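PDB 1MA1: superoxide dismutase [Fe] from Methanothermobacter thermautotrophicus, which destroys toxic superoxide radicals by converting them to hydrogen peroxide and molecular oxygen, using one iron ion per subunit of a homotetramer. Local coordinates for residues A[14-19]-A[88-93]; A[43-48]-A[73-78]; A[50-55]-A[60-65]; A[119-124]-A[183-188]. All coordinates share one frame; numbering follows the deposited sequence.

Contact 1: A[14-19]-A[88-93]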
# COMPACT_ATOMS: atom_id res chain seq x y z
N LEU A 14 -0.72 19.34 -24.46
CA LEU A 14 -1.59 18.35 -25.08
C LEU A 14 -1.35 18.24 -26.59
O LEU A 14 -1.03 19.23 -27.25
CB LEU A 14 -3.05 18.70 -24.81
CG LEU A 14 -3.79 18.01 -23.67
CD1 LEU A 14 -2.91 17.83 -22.46
CD2 LEU A 14 -5.00 18.82 -23.33
N PRO A 15 -1.53 17.04 -27.15
CA PRO A 15 -1.47 16.77 -28.59
C PRO A 15 -2.60 17.43 -29.39
O PRO A 15 -2.71 17.24 -30.61
CB PRO A 15 -1.56 15.24 -28.66
CG PRO A 15 -1.11 14.79 -27.28
CD PRO A 15 -1.78 15.80 -26.40
N TYR A 16 -3.46 18.19 -28.72
CA TYR A 16 -4.73 18.60 -29.28
C TYR A 16 -5.41 19.61 -28.37
O TYR A 16 -5.08 19.70 -27.18
CB TYR A 16 -5.67 17.39 -29.50
CG TYR A 16 -5.71 16.40 -28.35
CD1 TYR A 16 -6.12 16.80 -27.07
CD2 TYR A 16 -5.28 15.09 -28.52
CE1 TYR A 16 -6.08 15.90 -26.00
CE2 TYR A 16 -5.24 14.19 -27.47
CZ TYR A 16 -5.63 14.60 -26.21
OH TYR A 16 -5.54 13.71 -25.17
N PRO A 17 -6.35 20.40 -28.90
CA PRO A 17 -7.04 21.43 -28.11
C PRO A 17 -7.94 20.85 -27.04
O PRO A 17 -8.42 19.72 -27.16
CB PRO A 17 -7.81 22.22 -29.16
CG PRO A 17 -8.07 21.24 -30.22
CD PRO A 17 -6.78 20.46 -30.31
N TYR A 18 -8.18 21.64 -25.99
CA TYR A 18 -8.88 21.17 -24.80
C TYR A 18 -10.30 20.71 -25.08
O TYR A 18 -10.94 20.09 -24.22
CB TYR A 18 -8.90 22.28 -23.73
CG TYR A 18 -7.57 22.46 -23.01
CD1 TYR A 18 -6.96 21.41 -22.33
CD2 TYR A 18 -6.89 23.68 -23.06
CE1 TYR A 18 -5.71 21.56 -21.71
CE2 TYR A 18 -5.64 23.85 -22.45
CZ TYR A 18 -5.04 22.78 -21.78
OH TYR A 18 -3.79 22.91 -21.22
N ASP A 19 -10.82 20.99 -26.27
CA ASP A 19 -12.16 20.55 -26.58
C ASP A 19 -12.10 19.44 -27.62
O ASP A 19 -13.12 19.06 -28.19
CB ASP A 19 -13.01 21.72 -27.09
CG ASP A 19 -12.58 22.21 -28.48
OD1 ASP A 19 -11.43 21.93 -28.92
OD2 ASP A 19 -13.41 22.91 -29.13
N MET A 88 -4.98 9.15 -26.25
CA MET A 88 -6.30 9.63 -26.66
C MET A 88 -6.21 10.59 -27.85
O MET A 88 -5.15 11.15 -28.13
CB MET A 88 -7.01 10.34 -25.51
CG MET A 88 -7.26 9.48 -24.28
SD MET A 88 -8.27 10.30 -23.00
CE MET A 88 -7.07 11.34 -22.23
N GLY A 89 -7.32 10.78 -28.54
CA GLY A 89 -7.44 11.84 -29.50
C GLY A 89 -8.89 12.05 -29.92
O GLY A 89 -9.79 11.39 -29.41
N PRO A 90 -9.15 12.98 -30.85
CA PRO A 90 -10.48 13.27 -31.39
C PRO A 90 -11.24 11.99 -31.79
O PRO A 90 -10.68 11.09 -32.41
CB PRO A 90 -10.17 14.13 -32.61
CG PRO A 90 -8.95 14.84 -32.23
CD PRO A 90 -8.13 13.75 -31.58
N ALA A 91 -12.51 11.93 -31.43
CA ALA A 91 -13.30 10.71 -31.63
C ALA A 91 -13.38 10.29 -33.10
O ALA A 91 -13.44 9.11 -33.43
CB ALA A 91 -14.69 10.90 -31.06
N ASP A 92 -13.39 11.28 -33.98
CA ASP A 92 -13.55 11.03 -35.40
C ASP A 92 -12.24 10.64 -36.06
O ASP A 92 -12.20 10.38 -37.26
CB ASP A 92 -14.12 12.27 -36.07
CG ASP A 92 -13.34 13.52 -35.71
OD1 ASP A 92 -12.38 13.86 -36.45
OD2 ASP A 92 -13.66 14.14 -34.68
N GLU A 93 -11.17 10.60 -35.28
CA GLU A 93 -9.91 10.08 -35.78
C GLU A 93 -9.50 8.85 -35.01
O GLU A 93 -8.55 8.17 -35.38
CB GLU A 93 -8.83 11.16 -35.67
CG GLU A 93 -8.97 12.30 -36.67
CD GLU A 93 -8.18 13.54 -36.26
OE1 GLU A 93 -6.99 13.41 -35.90
OE2 GLU A 93 -8.74 14.67 -36.30
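Tyr-16 and Gly-89 bring the two irregular segments nearest, their CA atoms 7.3 Å apart, and both residues have extended backbones. Neither segment forms a helix or strand here, and no backbone hydrogen bond joins them; within 88-93 the chain folds back on itself through Glu-93 N to Pro-90 O at 3.0 Å. The contact is carried by the Tyr-16 ring. Its CG lies between the backbone N and the carbonyl carbon (chi1 44°), which swings the ring against residues 88-90. Along one edge, close to the ring plane, Tyr-16 CE2 lies 3.1 Å from Met-88 O. Gly-89 CA stands 3.8 Å from Tyr-16 CE2 on an oblique line, and Pro-90 CD is looser, 4.4 Å from Tyr-16 CD2. At the far end of the ring, Tyr-16 OH is 3.7 Å from Met-88 CB, while its hydrogen bond goes to Trp-85 O. Pro-15 CD covers one face of the ring over its centre. The side chain of Met-88 lies about 9 Å from the bound iron ion. The contact thus joins the loop leading into helix 27-57 to the loop leaving helix 64-86, and Gly-89 adds a backbone bond to Ile-191, beyond helix 181-188.

Contact 2: A[43-48]-A[73-78]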
# COMPACT_ATOMS: atom_id res chain seq x y z
N ASP A 43 5.29 19.80 -10.34
CA ASP A 43 5.85 20.60 -9.26
C ASP A 43 6.28 19.73 -8.08
O ASP A 43 7.31 20.00 -7.45
CB ASP A 43 4.84 21.63 -8.77
CG ASP A 43 4.33 22.49 -9.88
OD1 ASP A 43 5.11 22.83 -10.81
OD2 ASP A 43 3.15 22.84 -9.80
N GLY A 44 5.49 18.69 -7.79
CA GLY A 44 5.84 17.77 -6.73
C GLY A 44 7.21 17.17 -6.97
O GLY A 44 8.10 17.24 -6.12
N ALA A 45 7.37 16.59 -8.16
CA ALA A 45 8.60 15.92 -8.52
C ALA A 45 9.77 16.90 -8.51
O ALA A 45 10.86 16.56 -8.05
CB ALA A 45 8.45 15.28 -9.90
N ASN A 46 9.55 18.12 -9.00
CA ASN A 46 10.64 19.09 -9.06
C ASN A 46 11.06 19.57 -7.66
O ASN A 46 12.25 19.70 -7.38
CB ASN A 46 10.26 20.29 -9.92
CG ASN A 46 10.33 19.99 -11.42
OD1 ASN A 46 11.12 19.15 -11.88
ND2 ASN A 46 9.51 20.70 -12.19
N ALA A 47 10.09 19.82 -6.79
CA ALA A 47 10.41 20.29 -5.45
C ALA A 47 11.31 19.28 -4.81
O ALA A 47 12.24 19.62 -4.09
CB ALA A 47 9.17 20.45 -4.63
N LEU A 48 11.03 18.01 -5.08
CA LEU A 48 11.71 16.92 -4.41
C LEU A 48 13.11 16.77 -4.98
O LEU A 48 14.07 16.55 -4.25
CB LEU A 48 10.91 15.64 -4.60
CG LEU A 48 11.42 14.42 -3.86
CD1 LEU A 48 11.54 14.70 -2.38
CD2 LEU A 48 10.45 13.30 -4.11
N PHE A 73 5.66 8.62 -6.25
CA PHE A 73 4.28 9.08 -6.39
C PHE A 73 4.17 10.13 -7.50
O PHE A 73 3.35 9.99 -8.40
CB PHE A 73 3.81 9.67 -5.07
CG PHE A 73 2.44 10.30 -5.14
CD1 PHE A 73 1.32 9.51 -5.29
CD2 PHE A 73 2.30 11.69 -5.09
CE1 PHE A 73 0.06 10.09 -5.41
CE2 PHE A 73 1.03 12.27 -5.20
CZ PHE A 73 -0.08 11.47 -5.36
N HIS A 74 4.98 11.17 -7.43
CA HIS A 74 4.86 12.30 -8.34
C HIS A 74 5.38 12.01 -9.72
O HIS A 74 4.81 12.46 -10.70
CB HIS A 74 5.60 13.52 -7.79
CG HIS A 74 4.81 14.27 -6.77
ND1 HIS A 74 5.31 14.57 -5.53
CD2 HIS A 74 3.53 14.72 -6.79
CE1 HIS A 74 4.38 15.18 -4.82
NE2 HIS A 74 3.29 15.28 -5.56
N VAL A 75 6.47 11.27 -9.80
CA VAL A 75 7.04 10.95 -11.10
C VAL A 75 6.13 9.95 -11.82
O VAL A 75 5.91 10.04 -13.04
CB VAL A 75 8.47 10.38 -10.97
CG1 VAL A 75 8.96 9.89 -12.31
CG2 VAL A 75 9.41 11.46 -10.42
N GLY A 76 5.58 9.02 -11.04
CA GLY A 76 4.51 8.17 -11.52
C GLY A 76 3.30 8.94 -12.03
O GLY A 76 2.81 8.67 -13.14
N GLY A 77 2.83 9.89 -11.23
CA GLY A 77 1.86 10.85 -11.71
C GLY A 77 2.25 11.50 -13.02
O GLY A 77 1.47 11.49 -13.97
N TYR A 78 3.45 12.06 -13.08
CA TYR A 78 3.91 12.71 -14.29
C TYR A 78 3.92 11.76 -15.49
O TYR A 78 3.42 12.11 -16.56
CB TYR A 78 5.32 13.26 -14.09
CG TYR A 78 5.93 13.77 -15.38
CD1 TYR A 78 5.69 15.07 -15.82
CD2 TYR A 78 6.74 12.95 -16.16
CE1 TYR A 78 6.22 15.53 -17.00
CE2 TYR A 78 7.27 13.40 -17.35
CZ TYR A 78 7.01 14.69 -17.76
OH TYR A 78 7.54 15.12 -18.95
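His-74 turns its CG beside its own backbone N and anti to its carbonyl carbon (chi1 -81°), a torsion that lays the imidazole against the backbone of Gly-44. Val-75 follows with CG2 likewise anti to its carbonyl carbon and beside its backbone N, which brings this branch to Ala-45. The glycine sits squarely over the ring: Gly-44 CA is 3.5 Å from the centroid of the His-74 imidazole and 10° off its normal, a CH-pi contact. Phe-73 CD2 lies over the opposite face, offset toward the rim, so the imidazole is sandwiched between the facing helix and its own neighbour in sequence. At the base of the ring, His-74 CB packs 3.6 Å from Ala-45 N and 4.0 Å from Ala-45 CB. The methyl of Ala-45 is shared, for Val-75 CG2 also meets Ala-45 CB at 4.0 Å.

These helices, 27-57 and 64-86, are the two arms of the alpha-hairpin of iron/manganese superoxide dismutases. Their local axes come within 8.2 Å and run at 139° to one another, a splayed antiparallel crossing in which residues with little or no side chain on helix 27-57 let the backbones draw close. Tyr-9 packs on both Ala-45 and Val-75, and Val-75 also touches Ile-157 of a second subunit. One turn further along helix 64-86, Gly-77 O accepts a hydrogen bond from ND1 of the iron ligand His-81, and so belongs to the second shell of the metal.

Contact 3: A[50-55]-A[60-65]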
# COMPACT_ATOMS: atom_id res chain seq x y z
N ARG A 50 14.89 19.15 -6.17
CA ARG A 50 15.70 20.22 -5.61
C ARG A 50 16.10 19.91 -4.16
O ARG A 50 17.24 20.17 -3.74
CB ARG A 50 14.94 21.54 -5.67
CG ARG A 50 14.88 22.14 -7.06
CD ARG A 50 14.34 23.57 -7.01
NE ARG A 50 12.98 23.61 -6.47
CZ ARG A 50 11.89 23.43 -7.21
NH1 ARG A 50 12.01 23.21 -8.52
NH2 ARG A 50 10.69 23.44 -6.62
N LYS A 51 15.17 19.37 -3.40
CA LYS A 51 15.44 18.96 -2.03
C LYS A 51 16.63 17.98 -1.97
O LYS A 51 17.54 18.16 -1.16
CB LYS A 51 14.19 18.32 -1.45
CG LYS A 51 14.33 17.84 -0.02
CD LYS A 51 13.11 17.01 0.38
CE LYS A 51 13.16 16.55 1.84
NZ LYS A 51 13.09 17.67 2.84
N LEU A 52 16.62 16.97 -2.83
CA LEU A 52 17.68 15.98 -2.84
C LEU A 52 18.99 16.58 -3.35
O LEU A 52 20.06 16.22 -2.85
CB LEU A 52 17.30 14.78 -3.71
CG LEU A 52 16.18 13.85 -3.20
CD1 LEU A 52 16.04 12.71 -4.17
CD2 LEU A 52 16.47 13.30 -1.81
N ASP A 53 18.91 17.48 -4.32
CA ASP A 53 20.09 18.19 -4.82
C ASP A 53 20.74 19.01 -3.72
O ASP A 53 21.95 18.97 -3.53
CB ASP A 53 19.73 19.12 -5.97
CG ASP A 53 19.49 18.39 -7.27
OD1 ASP A 53 20.16 17.34 -7.50
OD2 ASP A 53 18.65 18.88 -8.07
N GLU A 54 19.92 19.76 -3.01
CA GLU A 54 20.41 20.56 -1.90
C GLU A 54 21.13 19.70 -0.86
O GLU A 54 22.21 20.06 -0.39
CB GLU A 54 19.25 21.31 -1.24
CG GLU A 54 19.34 22.82 -1.41
CD GLU A 54 18.07 23.53 -0.95
OE1 GLU A 54 16.99 23.27 -1.55
OE2 GLU A 54 18.16 24.34 0.01
N ALA A 55 20.56 18.57 -0.50
CA ALA A 55 21.15 17.76 0.55
C ALA A 55 22.51 17.24 0.08
O ALA A 55 23.44 17.09 0.88
CB ALA A 55 20.23 16.59 0.89
N THR A 60 24.44 16.79 3.42
CA THR A 60 23.68 16.54 4.63
C THR A 60 22.70 15.37 4.48
O THR A 60 22.47 14.87 3.38
CB THR A 60 22.90 17.78 5.06
OG1 THR A 60 22.08 18.22 3.97
CG2 THR A 60 23.86 18.89 5.47
N ASP A 61 22.13 14.94 5.59
CA ASP A 61 21.27 13.76 5.59
C ASP A 61 19.89 14.17 5.12
O ASP A 61 19.45 15.30 5.36
CB ASP A 61 21.19 13.17 6.99
CG ASP A 61 22.58 12.95 7.62
OD1 ASP A 61 23.57 13.46 7.05
OD2 ASP A 61 22.68 12.30 8.68
N VAL A 62 19.20 13.26 4.43
CA VAL A 62 17.76 13.38 4.25
C VAL A 62 17.06 12.11 4.69
O VAL A 62 17.67 11.03 4.77
CB VAL A 62 17.41 13.64 2.77
CG1 VAL A 62 18.08 14.89 2.30
CG2 VAL A 62 17.84 12.48 1.91
N ASP A 63 15.76 12.23 4.96
CA ASP A 63 14.91 11.06 5.09
C ASP A 63 14.59 10.45 3.72
O ASP A 63 13.62 10.84 3.08
CB ASP A 63 13.62 11.44 5.81
CG ASP A 63 12.69 10.25 5.99
OD1 ASP A 63 11.63 10.41 6.64
OD2 ASP A 63 13.00 9.14 5.48
N ILE A 64 15.40 9.49 3.26
CA ILE A 64 15.28 9.08 1.87
C ILE A 64 14.13 8.11 1.67
O ILE A 64 13.61 7.99 0.55
CB ILE A 64 16.55 8.39 1.31
CG1 ILE A 64 16.70 7.03 1.95
CG2 ILE A 64 17.79 9.23 1.56
CD1 ILE A 64 17.61 6.19 1.14
N LYS A 65 13.73 7.42 2.73
CA LYS A 65 12.53 6.61 2.69
C LYS A 65 11.35 7.48 2.30
O LYS A 65 10.65 7.19 1.32
CB LYS A 65 12.28 5.95 4.05
CG LYS A 65 11.00 5.09 4.08
CD LYS A 65 10.79 4.33 5.39
CE LYS A 65 10.60 5.31 6.53
NZ LYS A 65 10.20 4.64 7.80
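Ala-55 and Thr-60 meet through a backbone hydrogen bond, Thr-60 N to Ala-55 O at 2.7 Å, and this bond, with the buried side chains of Ala-55 and Leu-52 beside it, makes the close part of the contact. The bond is moderately bent, 150° at the hydrogen, and the donor lies in the carbonyl plane. Val-62 points its side chain at the helix and spreads two methyls over it: CG1 faces the methyl of Ala-55, at a modelled separation too short to be trusted, while Val-62 CG2 rests 4.0 Å from Leu-52 CD2. The side chains of Leu-52 and Val-62 cross at about a right angle.

Toward solvent the contact is looser. Thr-60 is exposed; its OG1 sits between the backbone N and the carbonyl carbon (chi1 55°), which turns it toward the helix end, 3.6 Å from Ala-55 CA, and its hydrogen bond is with Ser-58 OG. Asp-63 directs its carboxylate away from helix 27-57 and N-caps the following helix, with OD2 accepting from Ala-66 N.

Chemically, one backbone bond and a small aliphatic patch of Leu-52, Ala-55 and Val-62 close the tip of the helical hairpin. This tip lies at a subunit interface, where a second subunit binds Thr-60 O through its Arg-115, Asp-53 through its Arg-143 and Lys-65 through its Glu-128.

Contact 4: A[119-124]-A[183-188]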
# COMPACT_ATOMS: atom_id res chain seq x y z
N GLU A 119 -12.18 -6.87 -19.79
CA GLU A 119 -11.23 -7.03 -18.70
C GLU A 119 -10.57 -5.70 -18.34
O GLU A 119 -10.49 -5.34 -17.17
CB GLU A 119 -10.17 -8.07 -19.06
CG GLU A 119 -10.61 -9.51 -18.89
CD GLU A 119 -9.49 -10.50 -19.12
OE1 GLU A 119 -8.33 -10.14 -18.83
OE2 GLU A 119 -9.76 -11.65 -19.56
N PHE A 120 -10.12 -4.97 -19.36
CA PHE A 120 -9.47 -3.67 -19.14
C PHE A 120 -10.44 -2.71 -18.47
O PHE A 120 -10.05 -1.90 -17.62
CB PHE A 120 -9.02 -3.07 -20.47
CG PHE A 120 -8.04 -1.94 -20.33
CD1 PHE A 120 -6.69 -2.21 -20.09
CD2 PHE A 120 -8.46 -0.62 -20.41
CE1 PHE A 120 -5.78 -1.18 -19.93
CE2 PHE A 120 -7.55 0.43 -20.25
CZ PHE A 120 -6.21 0.16 -20.01
N SER A 121 -11.72 -2.80 -18.84
CA SER A 121 -12.75 -1.98 -18.25
C SER A 121 -13.02 -2.33 -16.79
O SER A 121 -13.22 -1.43 -15.96
CB SER A 121 -14.04 -2.09 -19.07
OG SER A 121 -13.90 -1.45 -20.33
N GLN A 122 -13.02 -3.62 -16.47
CA GLN A 122 -13.15 -4.03 -15.08
C GLN A 122 -11.97 -3.56 -14.26
O GLN A 122 -12.12 -3.19 -13.08
CB GLN A 122 -13.23 -5.55 -14.98
CG GLN A 122 -14.42 -6.21 -15.63
CD GLN A 122 -14.50 -7.69 -15.27
OE1 GLN A 122 -14.99 -8.50 -16.06
NE2 GLN A 122 -14.03 -8.05 -14.07
N ALA A 123 -10.79 -3.59 -14.87
CA ALA A 123 -9.57 -3.15 -14.20
C ALA A 123 -9.69 -1.69 -13.84
O ALA A 123 -9.27 -1.30 -12.75
CB ALA A 123 -8.39 -3.37 -15.09
N ALA A 124 -10.28 -0.89 -14.72
CA ALA A 124 -10.49 0.53 -14.44
C ALA A 124 -11.59 0.74 -13.41
O ALA A 124 -11.41 1.44 -12.41
CB ALA A 124 -10.83 1.26 -15.73
N ASP A 183 -19.58 5.10 -16.85
CA ASP A 183 -19.93 5.85 -18.05
C ASP A 183 -18.70 6.50 -18.62
O ASP A 183 -18.53 6.55 -19.85
CB ASP A 183 -20.95 6.95 -17.77
CG ASP A 183 -22.35 6.43 -17.51
OD1 ASP A 183 -22.62 5.23 -17.81
OD2 ASP A 183 -23.20 7.22 -17.01
N TYR A 184 -17.84 7.02 -17.75
CA TYR A 184 -16.55 7.56 -18.17
C TYR A 184 -15.65 6.50 -18.84
O TYR A 184 -15.11 6.73 -19.92
CB TYR A 184 -15.84 8.16 -16.97
CG TYR A 184 -14.38 8.44 -17.20
CD1 TYR A 184 -13.40 7.56 -16.76
CD2 TYR A 184 -13.97 9.61 -17.84
CE1 TYR A 184 -12.04 7.84 -16.94
CE2 TYR A 184 -12.62 9.90 -18.02
CZ TYR A 184 -11.67 9.03 -17.57
OH TYR A 184 -10.35 9.38 -17.74
N VAL A 185 -15.48 5.35 -18.19
CA VAL A 185 -14.74 4.25 -18.82
C VAL A 185 -15.32 3.86 -20.17
O VAL A 185 -14.58 3.62 -21.11
CB VAL A 185 -14.71 3.01 -17.89
CG1 VAL A 185 -14.12 1.81 -18.63
CG2 VAL A 185 -13.91 3.34 -16.66
N GLU A 186 -16.65 3.80 -20.28
CA GLU A 186 -17.29 3.49 -21.55
C GLU A 186 -17.03 4.57 -22.61
O GLU A 186 -16.76 4.25 -23.77
CB GLU A 186 -18.79 3.30 -21.33
CG GLU A 186 -19.56 2.94 -22.56
CD GLU A 186 -18.93 1.76 -23.28
OE1 GLU A 186 -18.54 0.79 -22.59
OE2 GLU A 186 -18.83 1.82 -24.54
N ALA A 187 -17.10 5.83 -22.22
CA ALA A 187 -16.82 6.92 -23.16
C ALA A 187 -15.39 6.85 -23.68
O ALA A 187 -15.11 7.23 -24.82
CB ALA A 187 -17.07 8.27 -22.49
N PHE A 188 -14.49 6.34 -22.85
CA PHE A 188 -13.06 6.36 -23.13
C PHE A 188 -12.75 5.64 -24.43
O PHE A 188 -11.87 6.06 -25.19
CB PHE A 188 -12.30 5.72 -21.98
CG PHE A 188 -10.85 5.48 -22.25
CD1 PHE A 188 -9.97 6.56 -22.38
CD2 PHE A 188 -10.35 4.19 -22.40
CE1 PHE A 188 -8.61 6.33 -22.66
CE2 PHE A 188 -9.00 3.96 -22.68
CZ PHE A 188 -8.13 5.03 -22.81
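Phe-120 and Phe-188 are the flat groups flanking this contact, and they approach each other only loosely, Phe-120 CE2 lying 4.5 Å from Phe-188 CE2. Each ring is packed mainly by other parts of the chain. Phe-120 meets the ring of Phe-116 with planes about 35° apart and touches Ala-133, Leu-164 and Leu-166 of the sheet; Phe-188 touches Leu-166 as well, along with Met-88 from the loop after helix 64-86.

Between the helices themselves, Val-185 does most of the touching. Its side chain points at helix 113-125 and divides its methyls between two residues three positions apart. CG1 is anti to the backbone N (chi1 172°), placing Val-185 CG1 3.7 Å from Ser-121 OG and 3.9 Å from Ser-121 CB. The other branch, Val-185 CG2, meets Ala-124 CB at 3.8 Å. The helices come close here, the CA atoms of Ser-121 and Val-185 being 6.6 Å apart, and the branched valine fills the join.

The serine hydroxyl, though packed against a methyl, has polar partners: Ser-121 OG bonds to Arg-117 O one turn back in its own helix and to Trp-189 NE1. Glu-186 reaches across to Arg-117 in a salt bridge, adding a polar link to the apolar one. Tyr-184, on the same helix as Val-185, hydrogen-bonds through OH to the carbonyl O of the iron ligand Asp-167. This is helix-on-helix packing beside the three-stranded antiparallel sheet in the C-terminal alpha/beta domain of iron/manganese superoxide dismutases.

From the N terminus, the chain opens contact 1 at 14-19, then runs along helix 27-57 through 43-48 and 50-55. Contact 3 closes first, turning the chain at the hairpin tip; contact 2 closes next, halfway back along helix 64-86; contact 1 closes last of these three, at 88-93. The three loops therefore sit one within another, and contacts 2 and 3, with centres 15 Å apart, join the same two helices. Contact 4 follows in series, joining helices 113-125 and 181-188 around an excursion through the sheet. Contacts 1 and 4 touch, Met-88 CG being 3.8 Å from Phe-188 CE1, thereby connecting the base of the hairpin to the C-terminal domain.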